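Local coordinates for protein beta-ketoacyl synthase (Pseudomonas aeruginosa, PDB 4CW4) that catalyses the condensation of acetyl-CoA with malonyl-ACP to give beta-acetoacetyl-ACP, the primer with which fatty acid synthesis begins, at residues A[19-24]-A[31-36]; A[43-48]-A[585-590]; A[170-175]-A[315-320]; A[180-185]-A[592-597]. All coordinates share one frame; numbering follows the deposited sequence.

In the fold
The four contacts run from the interior of the ketosynthase to its surface. Contacts 1 and 3 are buried and rest on methyl and methylene groups laid against one another and against a backbone carbonyl; they touch each other where the 19-22 turn packs on Leu173 and Pro174. Contact 2, partly buried, sets helix 40-53 against helix 565-590 through a leucine laid on a glutamate and a set of bridging waters, and meets contact 1 in the Arg31-Glu45 salt bridge. Contact 4 lies at the surface, where a loop of the ketosynthase family region receives the chain leaving helix 565-590 on aliphatic side chains and one water. It is joined to contact 2 by the Arg588-Asp593 salt bridge.

Contact 1: residues A[19-24]-A[31-36]; sequences NAAGRS and RRMVIE
Ala21 meets two consecutive residues of helix 28-33, Met33 through its methyl and Arg32 through its carbonyl oxygen. The methyl of Ala21 meets the Met33 chain at its first methylene beyond CB, with Ala21 CB 3.9 Å from Met33 CG. Met33 CG stands anti to its own carbonyl carbon (chi1 -65°), which carries the chain from the helix to the turn; the bend comes later, at the thioether. Tyr474 and Val475 of helix 472-475 touch Met33 and Ala21 respectively, so a third element of the fold adjoins the pair.

Carbon against carbonyl oxygen is the second kind of approach. Ala21 O lies 3.4 Å from Arg32 CB and 3.6 Å from Arg32 CG, so it is the aliphatic root of the arginine that does the touching. The chain then bends at chi2 (66°), and its guanidinium binds Thr89 through NE and the carbonyl of Phe86 through NH2.

The motif presenting Ala21 is a type I beta turn from Asn19 to Gly22, linking strand 10-19 to the short antiparallel strand 22-23 as a tight hairpin.

Polar bonds serve the turn itself. Gly22 N donates to Asn19 O at 2.9 Å, and Asn19 N to Gly22 O at 3.2 Å. Asn19 adds an Asx turn: its OD1 accepts from Ala21 N at 2.9 Å, with the donor tilted 33° from the carbonyl plane. The other end of that amide is held as well, since Asn19 ND2 donates to Asp485.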
loop_
_atom_site.group_PDB
_atom_site.type_symbol
_atom_site.label_atom_id
_atom_site.label_comp_id
_atom_site.label_asym_id
_atom_site.label_seq_id
_atom_site.Cartn_x
_atom_site.Cartn_y
_atom_site.Cartn_z
ATOM N N ASN A 19 -15.697 6.729 13.523
ATOM C CA ASN A 19 -14.625 7.652 13.868
ATOM C C ASN A 19 -14.979 8.365 15.161
ATOM O O ASN A 19 -15.902 7.924 15.867
ATOM C CB ASN A 19 -14.315 8.600 12.710
ATOM C CG ASN A 19 -15.469 9.501 12.342
ATOM O OD1 ASN A 19 -16.362 9.764 13.142
ATOM N ND2 ASN A 19 -15.411 10.041 11.134
ATOM N N ALA A 20 -14.263 9.433 15.486
ATOM C CA ALA A 20 -14.461 10.117 16.760
ATOM C C ALA A 20 -15.860 10.697 16.909
ATOM O O ALA A 20 -16.263 11.027 18.020
ATOM C CB ALA A 20 -13.408 11.210 16.936
ATOM N N ALA A 21 -16.603 10.834 15.809
ATOM C CA ALA A 21 -17.964 11.387 15.877
ATOM C C ALA A 21 -19.027 10.303 16.098
ATOM O O ALA A 21 -20.182 10.615 16.342
ATOM C CB ALA A 21 -18.282 12.188 14.609
ATOM N N GLY A 22 -18.626 9.042 16.021
ATOM C CA GLY A 22 -19.522 7.908 16.204
ATOM C C GLY A 22 -19.713 7.043 14.965
ATOM O O GLY A 22 -18.825 6.919 14.119
ATOM N N ARG A 23 -20.885 6.425 14.895
ATOM C CA ARG A 23 -21.288 5.581 13.784
ATOM C C ARG A 23 -21.631 6.443 12.577
ATOM O O ARG A 23 -22.423 7.384 12.665
ATOM C CB ARG A 23 -22.492 4.725 14.160
ATOM C CG ARG A 23 -23.039 3.907 12.991
ATOM C CD ARG A 23 -23.994 2.815 13.421
ATOM N NE ARG A 23 -25.170 3.224 14.198
ATOM C CZ ARG A 23 -26.397 3.419 13.718
ATOM N NH1 ARG A 23 -26.647 3.337 12.413
ATOM N NH2 ARG A 23 -27.388 3.709 14.558
ATOM N N SER A 24 -21.046 6.109 11.436
ATOM C CA SER A 24 -21.253 6.911 10.238
ATOM C C SER A 24 -22.583 6.670 9.554
ATOM O O SER A 24 -23.148 7.593 8.980
ATOM C CB SER A 24 -20.146 6.618 9.235
ATOM O OG SER A 24 -18.932 7.032 9.797
ATOM N N ARG A 31 -24.395 14.026 12.345
ATOM C CA ARG A 31 -25.273 14.688 13.289
ATOM C C ARG A 31 -24.530 15.081 14.563
ATOM O O ARG A 31 -24.792 16.137 15.119
ATOM C CB ARG A 31 -26.482 13.826 13.623
ATOM C CG ARG A 31 -27.546 13.826 12.556
ATOM C CD ARG A 31 -28.731 13.021 13.050
ATOM N NE ARG A 31 -28.729 11.702 12.485
ATOM C CZ ARG A 31 -29.626 10.760 12.777
ATOM N NH1 ARG A 31 -30.493 10.922 13.769
ATOM N NH2 ARG A 31 -29.604 9.622 12.122
ATOM N N ARG A 32 -23.630 14.234 15.048
ATOM C CA ARG A 32 -22.826 14.623 16.210
ATOM C C ARG A 32 -22.030 15.895 15.898
ATOM O O ARG A 32 -21.900 16.781 16.756
ATOM C CB ARG A 32 -21.875 13.503 16.636
ATOM C CG ARG A 32 -20.753 13.942 17.601
ATOM C CD ARG A 32 -21.299 14.373 18.930
ATOM N NE ARG A 32 -20.265 14.882 19.830
ATOM C CZ ARG A 32 -19.953 16.167 19.997
ATOM N NH1 ARG A 32 -20.563 17.102 19.289
ATOM N NH2 ARG A 32 -19.005 16.513 20.863
ATOM N N MET A 33 -21.475 15.982 14.692
ATOM C CA MET A 33 -20.681 17.145 14.354
ATOM C C MET A 33 -21.526 18.426 14.306
ATOM O O MET A 33 -21.037 19.478 14.701
ATOM C CB MET A 33 -19.911 16.906 13.056
ATOM C CG MET A 33 -18.890 15.801 13.220
ATOM S SD MET A 33 -17.776 15.556 11.823
ATOM C CE MET A 33 -18.693 14.361 10.853
ATOM N N VAL A 34 -22.780 18.332 13.865
ATOM C CA VAL A 34 -23.659 19.513 13.828
ATOM C C VAL A 34 -24.801 19.394 14.825
ATOM O O VAL A 34 -25.909 19.860 14.579
ATOM C CB VAL A 34 -24.188 19.778 12.401
ATOM C CG1 VAL A 34 -23.024 20.062 11.459
ATOM C CG2 VAL A 34 -25.036 18.609 11.900
ATOM N N ILE A 35 -24.499 18.839 15.995
ATOM C CA ILE A 35 -25.546 18.359 16.890
ATOM C C ILE A 35 -26.472 19.473 17.351
ATOM O O ILE A 35 -27.696 19.290 17.438
ATOM C CB ILE A 35 -24.925 17.588 18.068
ATOM C CG1 ILE A 35 -25.987 16.768 18.811
ATOM C CG2 ILE A 35 -24.158 18.524 19.013
ATOM C CD1 ILE A 35 -26.392 15.501 18.112
ATOM N N GLU A 36 -25.915 20.647 17.577
ATOM C CA GLU A 36 -26.707 21.757 18.090
ATOM C C GLU A 36 -27.619 22.360 17.021
ATOM O O GLU A 36 -28.571 23.081 17.327
ATOM C CB GLU A 36 -25.782 22.825 18.677
ATOM C CG GLU A 36 -24.932 23.518 17.638
ATOM C CD GLU A 36 -23.538 22.900 17.442
ATOM O OE1 GLU A 36 -23.308 21.671 17.627
ATOM O OE2 GLU A 36 -22.647 23.697 17.089
#

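Contact 2: residues A[43-48]-A[585-590]; sequences RQETLA and YDQRAL
Leu590 and Glu45 carry most of the surface buried here, and they cross at about a right angle. One methyl of the leucine sits against the length of the glutamate: Leu590 CD1 is 3.7 Å from Glu45 CG and equally 3.7 Å from Glu45 OE2. The other methyl turns to the helix backbone, with Leu590 CD2 3.7 Å from Glu45 O. The extended chain of Glu45, CG anti to the backbone N (chi1 -176°), brings its carboxylate toward helix 565-590.

Beyond the leucine the carboxylate is met by water. One water donates to Glu45 OE1 and to Asp586 OD2, the latter at 2.6 Å. A second donates to Glu45 OE2 and Asp586 OD2 while accepting from Gln587 NE2, and a third joins Glu45 OE2, at 2.7 Å, to the same Gln587 NE2. The Gln587 amide and the Glu45 carboxylate, planes 51° apart, are joined by two of these waters and not directly. Glu45 OE2 and Asp586 OD2, 4.6 Å apart, would probably raise each other's affinity for a proton; salt bridges from Arg31 to Glu45 OE1 and from Arg23 to Asp586 OD1 should offset this. His28 touches both Glu45 and Leu590 and also binds Asp586 OD1.

The arrangement is a helix-helix contact, part leucine packing and part water-mediated, in which helix 40-53 near the N-terminus faces the last turns of the long helix 565-590.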
loop_
_atom_site.group_PDB
_atom_site.type_symbol
_atom_site.label_atom_id
_atom_site.label_comp_id
_atom_site.label_asym_id
_atom_site.label_seq_id
_atom_site.Cartn_x
_atom_site.Cartn_y
_atom_site.Cartn_z
ATOM N N ARG A 43 -31.364 14.918 17.010
ATOM C CA ARG A 43 -30.301 15.063 18.004
ATOM C C ARG A 43 -30.453 14.019 19.097
ATOM O O ARG A 43 -29.488 13.355 19.451
ATOM C CB ARG A 43 -30.282 16.475 18.605
ATOM C CG ARG A 43 -29.448 16.591 19.880
ATOM C CD ARG A 43 -29.128 18.023 20.277
ATOM N NE ARG A 43 -30.368 18.752 20.523
ATOM C CZ ARG A 43 -30.884 19.668 19.707
ATOM N NH1 ARG A 43 -30.266 20.044 18.589
ATOM N NH2 ARG A 43 -32.037 20.232 20.021
ATOM N N GLN A 44 -31.662 13.866 19.628
ATOM C CA GLN A 44 -31.867 12.960 20.748
ATOM C C GLN A 44 -31.685 11.512 20.311
ATOM O O GLN A 44 -31.183 10.681 21.063
ATOM C CB GLN A 44 -33.239 13.204 21.376
ATOM C CG GLN A 44 -33.279 14.530 22.125
ATOM C CD GLN A 44 -34.686 15.071 22.376
ATOM O OE1 GLN A 44 -35.706 14.449 22.046
ATOM N NE2 GLN A 44 -34.737 16.253 22.956
ATOM N N GLU A 45 -32.067 11.199 19.081
ATOM C CA GLU A 45 -31.855 9.858 18.557
ATOM C C GLU A 45 -30.357 9.543 18.463
ATOM O O GLU A 45 -29.901 8.478 18.877
ATOM C CB GLU A 45 -32.479 9.721 17.170
ATOM C CG GLU A 45 -32.365 8.313 16.623
ATOM C CD GLU A 45 -32.912 8.191 15.223
ATOM O OE1 GLU A 45 -32.401 8.891 14.305
ATOM O OE2 GLU A 45 -33.855 7.394 15.046
ATOM N N THR A 46 -29.585 10.462 17.901
ATOM C CA THR A 46 -28.140 10.257 17.794
ATOM C C THR A 46 -27.479 10.169 19.162
ATOM O O THR A 46 -26.632 9.310 19.369
ATOM C CB THR A 46 -27.508 11.355 16.949
ATOM O OG1 THR A 46 -27.962 11.217 15.595
ATOM C CG2 THR A 46 -25.989 11.266 16.977
ATOM N N LEU A 47 -27.856 11.050 20.079
ATOM C CA LEU A 47 -27.347 10.990 21.451
ATOM C C LEU A 47 -27.674 9.680 22.153
ATOM O O LEU A 47 -26.818 9.111 22.833
ATOM C CB LEU A 47 -27.825 12.183 22.288
ATOM C CG LEU A 47 -27.283 13.567 21.914
ATOM C CD1 LEU A 47 -27.891 14.662 22.810
ATOM C CD2 LEU A 47 -25.771 13.628 21.955
ATOM N N ALA A 48 -28.903 9.198 21.999
ATOM C CA ALA A 48 -29.251 7.908 22.560
ATOM C C ALA A 48 -28.365 6.800 21.994
ATOM O O ALA A 48 -27.865 5.943 22.726
ATOM C CB ALA A 48 -30.715 7.602 22.305
ATOM N N TYR A 585 -32.430 -1.838 10.218
ATOM C CA TYR A 585 -31.055 -2.007 10.664
ATOM C C TYR A 585 -30.635 -0.836 11.562
ATOM O O TYR A 585 -30.075 -1.041 12.620
ATOM C CB TYR A 585 -30.069 -2.163 9.475
ATOM C CG TYR A 585 -28.647 -1.928 9.924
ATOM C CD1 TYR A 585 -28.074 -2.748 10.873
ATOM C CD2 TYR A 585 -27.914 -0.854 9.454
ATOM C CE1 TYR A 585 -26.816 -2.515 11.347
ATOM C CE2 TYR A 585 -26.629 -0.601 9.923
ATOM C CZ TYR A 585 -26.101 -1.430 10.885
ATOM O OH TYR A 585 -24.836 -1.224 11.364
ATOM N N ASP A 586 -30.853 0.391 11.119
ATOM C CA ASP A 586 -30.495 1.561 11.929
ATOM C C ASP A 586 -31.109 1.446 13.334
ATOM O O ASP A 586 -30.453 1.726 14.317
ATOM C CB ASP A 586 -30.987 2.832 11.226
ATOM C CG ASP A 586 -30.578 4.114 11.926
ATOM O OD1 ASP A 586 -29.444 4.206 12.457
ATOM O OD2 ASP A 586 -31.400 5.058 11.913
ATOM N N GLN A 587 -32.366 1.024 13.425
ATOM C CA GLN A 587 -33.015 0.846 14.724
ATOM C C GLN A 587 -32.306 -0.191 15.571
ATOM O O GLN A 587 -32.147 -0.006 16.778
ATOM C CB GLN A 587 -34.463 0.415 14.521
ATOM C CG GLN A 587 -35.369 1.531 14.040
ATOM C CD GLN A 587 -35.841 2.389 15.178
ATOM O OE1 GLN A 587 -36.672 1.970 16.003
ATOM N NE2 GLN A 587 -35.306 3.589 15.252
ATOM N N ARG A 588 -31.880 -1.300 14.966
ATOM C CA ARG A 588 -31.166 -2.294 15.752
ATOM C C ARG A 588 -29.814 -1.737 16.205
ATOM O O ARG A 588 -29.382 -1.963 17.339
ATOM C CB ARG A 588 -30.956 -3.582 14.943
ATOM C CG ARG A 588 -32.242 -4.394 14.634
ATOM C CD ARG A 588 -33.204 -4.511 15.805
ATOM N NE ARG A 588 -32.575 -5.052 17.004
ATOM C CZ ARG A 588 -32.924 -4.735 18.239
ATOM N NH1 ARG A 588 -33.909 -3.891 18.460
ATOM N NH2 ARG A 588 -32.285 -5.259 19.258
ATOM N N ALA A 589 -29.136 -1.030 15.308
ATOM C CA ALA A 589 -27.817 -0.482 15.608
ATOM C C ALA A 589 -27.889 0.513 16.762
ATOM O O ALA A 589 -26.980 0.570 17.593
ATOM C CB ALA A 589 -27.207 0.143 14.357
ATOM N N LEU A 590 -28.981 1.273 16.825
ATOM C CA LEU A 590 -29.186 2.238 17.894
ATOM C C LEU A 590 -29.226 1.517 19.232
ATOM O O LEU A 590 -28.775 2.049 20.245
ATOM C CB LEU A 590 -30.476 3.041 17.675
ATOM C CG LEU A 590 -30.349 4.129 16.615
ATOM C CD1 LEU A 590 -31.722 4.652 16.172
ATOM C CD2 LEU A 590 -29.476 5.273 17.130
HETATM O O HOH W 1 -31.593 7.674 12.015
HETATM O O HOH W 2 -33.833 4.945 13.352
HETATM O O HOH W 3 -35.351 6.086 16.924
#

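Contact 3: residues A[170-175]-A[315-320]; sequences AGQLPT and APILPE
Near the active site of the ketosynthase, where Gly171 lies about 8 Å from the side chain of His477, a predicted catalytic residue, an inverse gamma turn centred on Ile317 lays one methyl against residues 170-172. That methyl, Ile317 CD1, does all of the touching. It is 3.4 Å from Gly171 O, 3.8 Å from Gln172 CG and 3.9 Å from Ala170 CB, so three successive residues meet it from one side, Ala170 with a methyl, Gly171 with a carbonyl oxygen and Gln172 with a methylene. Ile317 CG1 stands anti to its carbonyl carbon, and the extended chi2 of 171° points CD1 away from the turn, toward 170-172.

Gln172, crossing the isoleucine at about a right angle, offers its aliphatic part to the contact and uses its amide for bonding. Its NE2 donates almost straight to Ala170 O at 3.0 Å (170° at the hydrogen), with the acceptor close to the amide plane, although the nitrogen itself sits above the carbonyl plane. Further bonds run from NE2 to Arg93 O and from Glu95 N to OE1, which together fix the rotation of the amide.

Strand 169-171 pairs antiparallel with 91-93, and Gly171 makes backbone bonds to Leu363 and Glu365. The 315-320 segment leads from strand 307-314 into helix 319-327, whose Glu320 packs on Met242 of the second subunit.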
loop_
_atom_site.group_PDB
_atom_site.type_symbol
_atom_site.label_atom_id
_atom_site.label_comp_id
_atom_site.label_asym_id
_atom_site.label_seq_id
_atom_site.Cartn_x
_atom_site.Cartn_y
_atom_site.Cartn_z
ATOM N N ALA A 170 -5.807 13.449 20.397
ATOM C CA ALA A 170 -6.093 12.604 19.231
ATOM C C ALA A 170 -7.585 12.516 18.978
ATOM O O ALA A 170 -8.386 12.732 19.895
ATOM C CB ALA A 170 -5.542 11.212 19.441
ATOM N N GLY A 171 -7.946 12.177 17.740
ATOM C CA GLY A 171 -9.320 11.823 17.404
ATOM C C GLY A 171 -9.560 10.358 17.689
ATOM O O GLY A 171 -9.036 9.493 17.000
ATOM N N GLN A 172 -10.359 10.101 18.722
ATOM C CA GLN A 172 -10.560 8.768 19.299
ATOM C C GLN A 172 -11.997 8.327 19.158
ATOM O O GLN A 172 -12.901 9.150 19.329
ATOM C CB GLN A 172 -10.205 8.823 20.791
ATOM C CG GLN A 172 -8.729 9.113 21.050
ATOM C CD GLN A 172 -8.497 9.740 22.403
ATOM O OE1 GLN A 172 -8.380 9.044 23.412
ATOM N NE2 GLN A 172 -8.418 11.061 22.436
ATOM N N LEU A 173 -12.228 7.050 18.869
ATOM C CA LEU A 173 -13.593 6.535 18.917
ATOM C C LEU A 173 -14.269 6.892 20.235
ATOM O O LEU A 173 -13.598 7.057 21.255
ATOM C CB LEU A 173 -13.620 5.014 18.735
ATOM C CG LEU A 173 -13.132 4.458 17.391
ATOM C CD1 LEU A 173 -13.443 2.972 17.226
ATOM C CD2 LEU A 173 -13.704 5.246 16.231
ATOM N N PRO A 174 -15.609 7.025 20.219
ATOM C CA PRO A 174 -16.306 7.388 21.456
ATOM C C PRO A 174 -15.923 6.500 22.653
ATOM O O PRO A 174 -15.881 5.268 22.548
ATOM C CB PRO A 174 -17.780 7.219 21.092
ATOM C CG PRO A 174 -17.820 7.482 19.604
ATOM C CD PRO A 174 -16.550 6.850 19.097
ATOM N N THR A 175 -15.653 7.139 23.787
ATOM C CA THR A 175 -15.144 6.408 24.945
ATOM C C THR A 175 -16.150 5.353 25.365
ATOM O O THR A 175 -17.330 5.662 25.607
ATOM C CB THR A 175 -14.891 7.342 26.103
ATOM O OG1 THR A 175 -14.052 8.415 25.675
ATOM C CG2 THR A 175 -14.246 6.598 27.285
ATOM N N ALA A 315 -5.660 2.937 12.467
ATOM C CA ALA A 315 -5.665 3.018 13.915
ATOM C C ALA A 315 -4.235 3.341 14.361
ATOM O O ALA A 315 -3.482 2.473 14.784
ATOM C CB ALA A 315 -6.150 1.691 14.533
ATOM N N PRO A 316 -3.845 4.617 14.234
ATOM C CA PRO A 316 -2.460 5.025 14.434
ATOM C C PRO A 316 -2.188 5.674 15.786
ATOM O O PRO A 316 -1.118 6.261 15.933
ATOM C CB PRO A 316 -2.293 6.061 13.345
ATOM C CG PRO A 316 -3.627 6.784 13.380
ATOM C CD PRO A 316 -4.660 5.726 13.709
ATOM N N ILE A 317 -3.101 5.568 16.750
ATOM C CA ILE A 317 -2.903 6.211 18.038
ATOM C C ILE A 317 -2.003 5.306 18.893
ATOM O O ILE A 317 -2.473 4.536 19.727
ATOM C CB ILE A 317 -4.215 6.565 18.744
ATOM C CG1 ILE A 317 -5.142 7.362 17.804
ATOM C CG2 ILE A 317 -3.907 7.363 19.992
ATOM C CD1 ILE A 317 -6.539 7.570 18.355
ATOM N N LEU A 318 -0.697 5.429 18.637
ATOM C CA LEU A 318 0.348 4.582 19.209
ATOM C C LEU A 318 1.520 5.504 19.472
ATOM O O LEU A 318 1.725 6.447 18.708
ATOM C CB LEU A 318 0.767 3.487 18.220
ATOM C CG LEU A 318 -0.317 2.493 17.789
ATOM C CD1 LEU A 318 0.119 1.664 16.580
ATOM C CD2 LEU A 318 -0.673 1.597 18.956
ATOM N N PRO A 319 2.299 5.242 20.539
ATOM C CA PRO A 319 3.391 6.173 20.860
ATOM C C PRO A 319 4.372 6.386 19.700
ATOM O O PRO A 319 4.847 7.489 19.500
ATOM C CB PRO A 319 4.103 5.496 22.032
ATOM C CG PRO A 319 3.074 4.617 22.657
ATOM C CD PRO A 319 2.167 4.170 21.540
ATOM N N GLU A 320 4.681 5.337 18.953
ATOM C CA GLU A 320 5.682 5.435 17.890
ATOM C C GLU A 320 5.191 6.327 16.748
ATOM O O GLU A 320 5.965 7.127 16.193
ATOM C CB GLU A 320 6.019 4.042 17.362
ATOM C CG GLU A 320 6.686 3.095 18.378
ATOM C CD GLU A 320 5.702 2.419 19.327
ATOM O OE1 GLU A 320 4.455 2.621 19.206
ATOM O OE2 GLU A 320 6.189 1.658 20.191
#

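Contact 4: residues A[180-185]-A[592-597]; sequences GELYNS and GDLEII
Tyr183 meets Ile596 chiefly through its CB, 3.9 Å from Ile596 CG2, while that methyl approaches the ring obliquely. One ring face carries Ser185 CB, 3.4 Å above the plane and offset toward the rim, and the ring also meets that of Tyr598, the planes about 55° apart. With CG set between backbone N and carbonyl carbon (chi1 77°), the ring swings away from Ile596 and its hydroxyl bonds to His188.

The setting is a loop-on-loop contact at the surface of the ketosynthase: the chain ahead of helix 190-204 receives the chain that leaves helix 565-590 through a Schellman motif at Gly592. Both lie against helix 190-204, Leu182 touching Val197 and Ile596 touching Val196.

Aliphatic groups supply most of the join. Leu182 CB is 3.7 Å from Ile596 CG1, and at the far end of the leucine Leu182 CD1 reaches Leu594 CD1 at 3.8 Å, the two side chains crossing obliquely. Leu594 in turn packs on Tyr585 and Ala589.

The backbones are bridged by one water, which donates to Leu182 O at 2.8 Å and accepts from Ile596 N at 3.0 Å.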
loop_
_atom_site.group_PDB
_atom_site.type_symbol
_atom_site.label_atom_id
_atom_site.label_comp_id
_atom_site.label_asym_id
_atom_site.label_seq_id
_atom_site.Cartn_x
_atom_site.Cartn_y
_atom_site.Cartn_z
ATOM N N GLY A 180 -13.360 -4.476 19.194
ATOM C CA GLY A 180 -12.917 -5.827 19.443
ATOM C C GLY A 180 -13.883 -6.699 20.223
ATOM O O GLY A 180 -13.799 -7.927 20.143
ATOM N N GLU A 181 -14.787 -6.083 20.984
ATOM C CA GLU A 181 -15.764 -6.829 21.775
ATOM C C GLU A 181 -16.944 -7.303 20.937
ATOM O O GLU A 181 -17.774 -8.089 21.404
ATOM C CB GLU A 181 -16.287 -5.965 22.926
ATOM C CG GLU A 181 -15.209 -5.539 23.902
ATOM C CD GLU A 181 -15.736 -4.616 24.993
ATOM O OE1 GLU A 181 -16.906 -4.163 24.900
ATOM O OE2 GLU A 181 -14.973 -4.338 25.938
ATOM N N LEU A 182 -17.023 -6.838 19.698
ATOM C CA LEU A 182 -18.219 -7.083 18.897
ATOM C C LEU A 182 -18.192 -8.344 18.048
ATOM O O LEU A 182 -19.216 -8.693 17.434
ATOM C CB LEU A 182 -18.471 -5.882 18.000
ATOM C CG LEU A 182 -18.662 -4.533 18.700
ATOM C CD1 LEU A 182 -18.791 -3.461 17.644
ATOM C CD2 LEU A 182 -19.876 -4.531 19.603
ATOM N N TYR A 183 -17.035 -9.009 17.994
ATOM C CA TYR A 183 -16.879 -10.233 17.207
ATOM C C TYR A 183 -15.661 -10.962 17.744
ATOM O O TYR A 183 -14.984 -10.452 18.649
ATOM C CB TYR A 183 -16.748 -9.931 15.689
ATOM C CG TYR A 183 -15.380 -9.419 15.293
ATOM C CD1 TYR A 183 -15.013 -8.090 15.494
ATOM C CD2 TYR A 183 -14.451 -10.267 14.719
ATOM C CE1 TYR A 183 -13.775 -7.651 15.157
ATOM C CE2 TYR A 183 -13.212 -9.835 14.394
ATOM C CZ TYR A 183 -12.879 -8.514 14.613
ATOM O OH TYR A 183 -11.624 -8.048 14.311
ATOM N N ASN A 184 -15.369 -12.134 17.176
ATOM C CA ASN A 184 -14.221 -12.935 17.597
ATOM C C ASN A 184 -12.908 -12.344 17.083
ATOM O O ASN A 184 -12.395 -12.754 16.045
ATOM C CB ASN A 184 -14.372 -14.380 17.115
ATOM C CG ASN A 184 -13.149 -15.217 17.419
ATOM O OD1 ASN A 184 -12.382 -14.912 18.342
ATOM N ND2 ASN A 184 -12.944 -16.269 16.635
ATOM N N SER A 185 -12.380 -11.374 17.819
ATOM C CA SER A 185 -11.296 -10.521 17.334
ATOM C C SER A 185 -9.921 -10.913 17.868
ATOM O O SER A 185 -8.959 -10.149 17.723
ATOM C CB SER A 185 -11.575 -9.097 17.762
ATOM O OG SER A 185 -11.651 -9.059 19.174
ATOM N N GLY A 592 -27.593 -1.144 19.924
ATOM C CA GLY A 592 -26.354 -1.866 20.123
ATOM C C GLY A 592 -26.331 -3.249 19.497
ATOM O O GLY A 592 -25.430 -4.052 19.752
ATOM N N ASP A 593 -27.313 -3.529 18.653
ATOM C CA ASP A 593 -27.432 -4.826 18.007
ATOM C C ASP A 593 -26.857 -4.727 16.602
ATOM O O ASP A 593 -27.575 -4.457 15.648
ATOM C CB ASP A 593 -28.913 -5.203 17.982
ATOM C CG ASP A 593 -29.190 -6.585 17.419
ATOM O OD1 ASP A 593 -28.252 -7.346 17.134
ATOM O OD2 ASP A 593 -30.390 -6.920 17.291
ATOM N N LEU A 594 -25.543 -4.909 16.495
ATOM C CA LEU A 594 -24.795 -4.583 15.275
ATOM C C LEU A 594 -24.551 -5.800 14.377
ATOM O O LEU A 594 -24.268 -5.647 13.180
ATOM C CB LEU A 594 -23.460 -3.927 15.648
ATOM C CG LEU A 594 -23.585 -2.560 16.322
ATOM C CD1 LEU A 594 -22.211 -2.094 16.838
ATOM C CD2 LEU A 594 -24.180 -1.547 15.351
ATOM N N GLU A 595 -24.663 -6.991 14.969
ATOM C CA GLU A 595 -24.461 -8.290 14.300
ATOM C C GLU A 595 -23.315 -8.267 13.287
ATOM O O GLU A 595 -23.487 -8.392 12.073
ATOM C CB GLU A 595 -25.767 -8.808 13.687
ATOM C CG GLU A 595 -25.751 -10.312 13.360
ATOM C CD GLU A 595 -25.728 -11.218 14.588
ATOM O OE1 GLU A 595 -25.960 -10.740 15.720
ATOM O OE2 GLU A 595 -25.458 -12.438 14.411
ATOM N N ILE A 596 -22.115 -8.129 13.817
ATOM C CA ILE A 596 -20.931 -8.027 12.994
ATOM C C ILE A 596 -20.716 -9.335 12.243
ATOM O O ILE A 596 -20.782 -10.424 12.821
ATOM C CB ILE A 596 -19.695 -7.674 13.868
ATOM C CG1 ILE A 596 -19.925 -6.354 14.603
ATOM C CG2 ILE A 596 -18.434 -7.632 13.017
ATOM C CD1 ILE A 596 -20.317 -5.194 13.737
ATOM N N ILE A 597 -20.429 -9.206 10.957
ATOM C CA ILE A 597 -20.169 -10.360 10.105
ATOM C C ILE A 597 -18.698 -10.734 10.191
ATOM O O ILE A 597 -17.833 -9.936 9.862
ATOM C CB ILE A 597 -20.512 -10.043 8.631
ATOM C CG1 ILE A 597 -21.973 -9.561 8.515
ATOM C CG2 ILE A 597 -20.250 -11.279 7.757
ATOM C CD1 ILE A 597 -22.295 -8.814 7.228
HETATM O O HOH W 4 -21.875 -8.254 16.801
#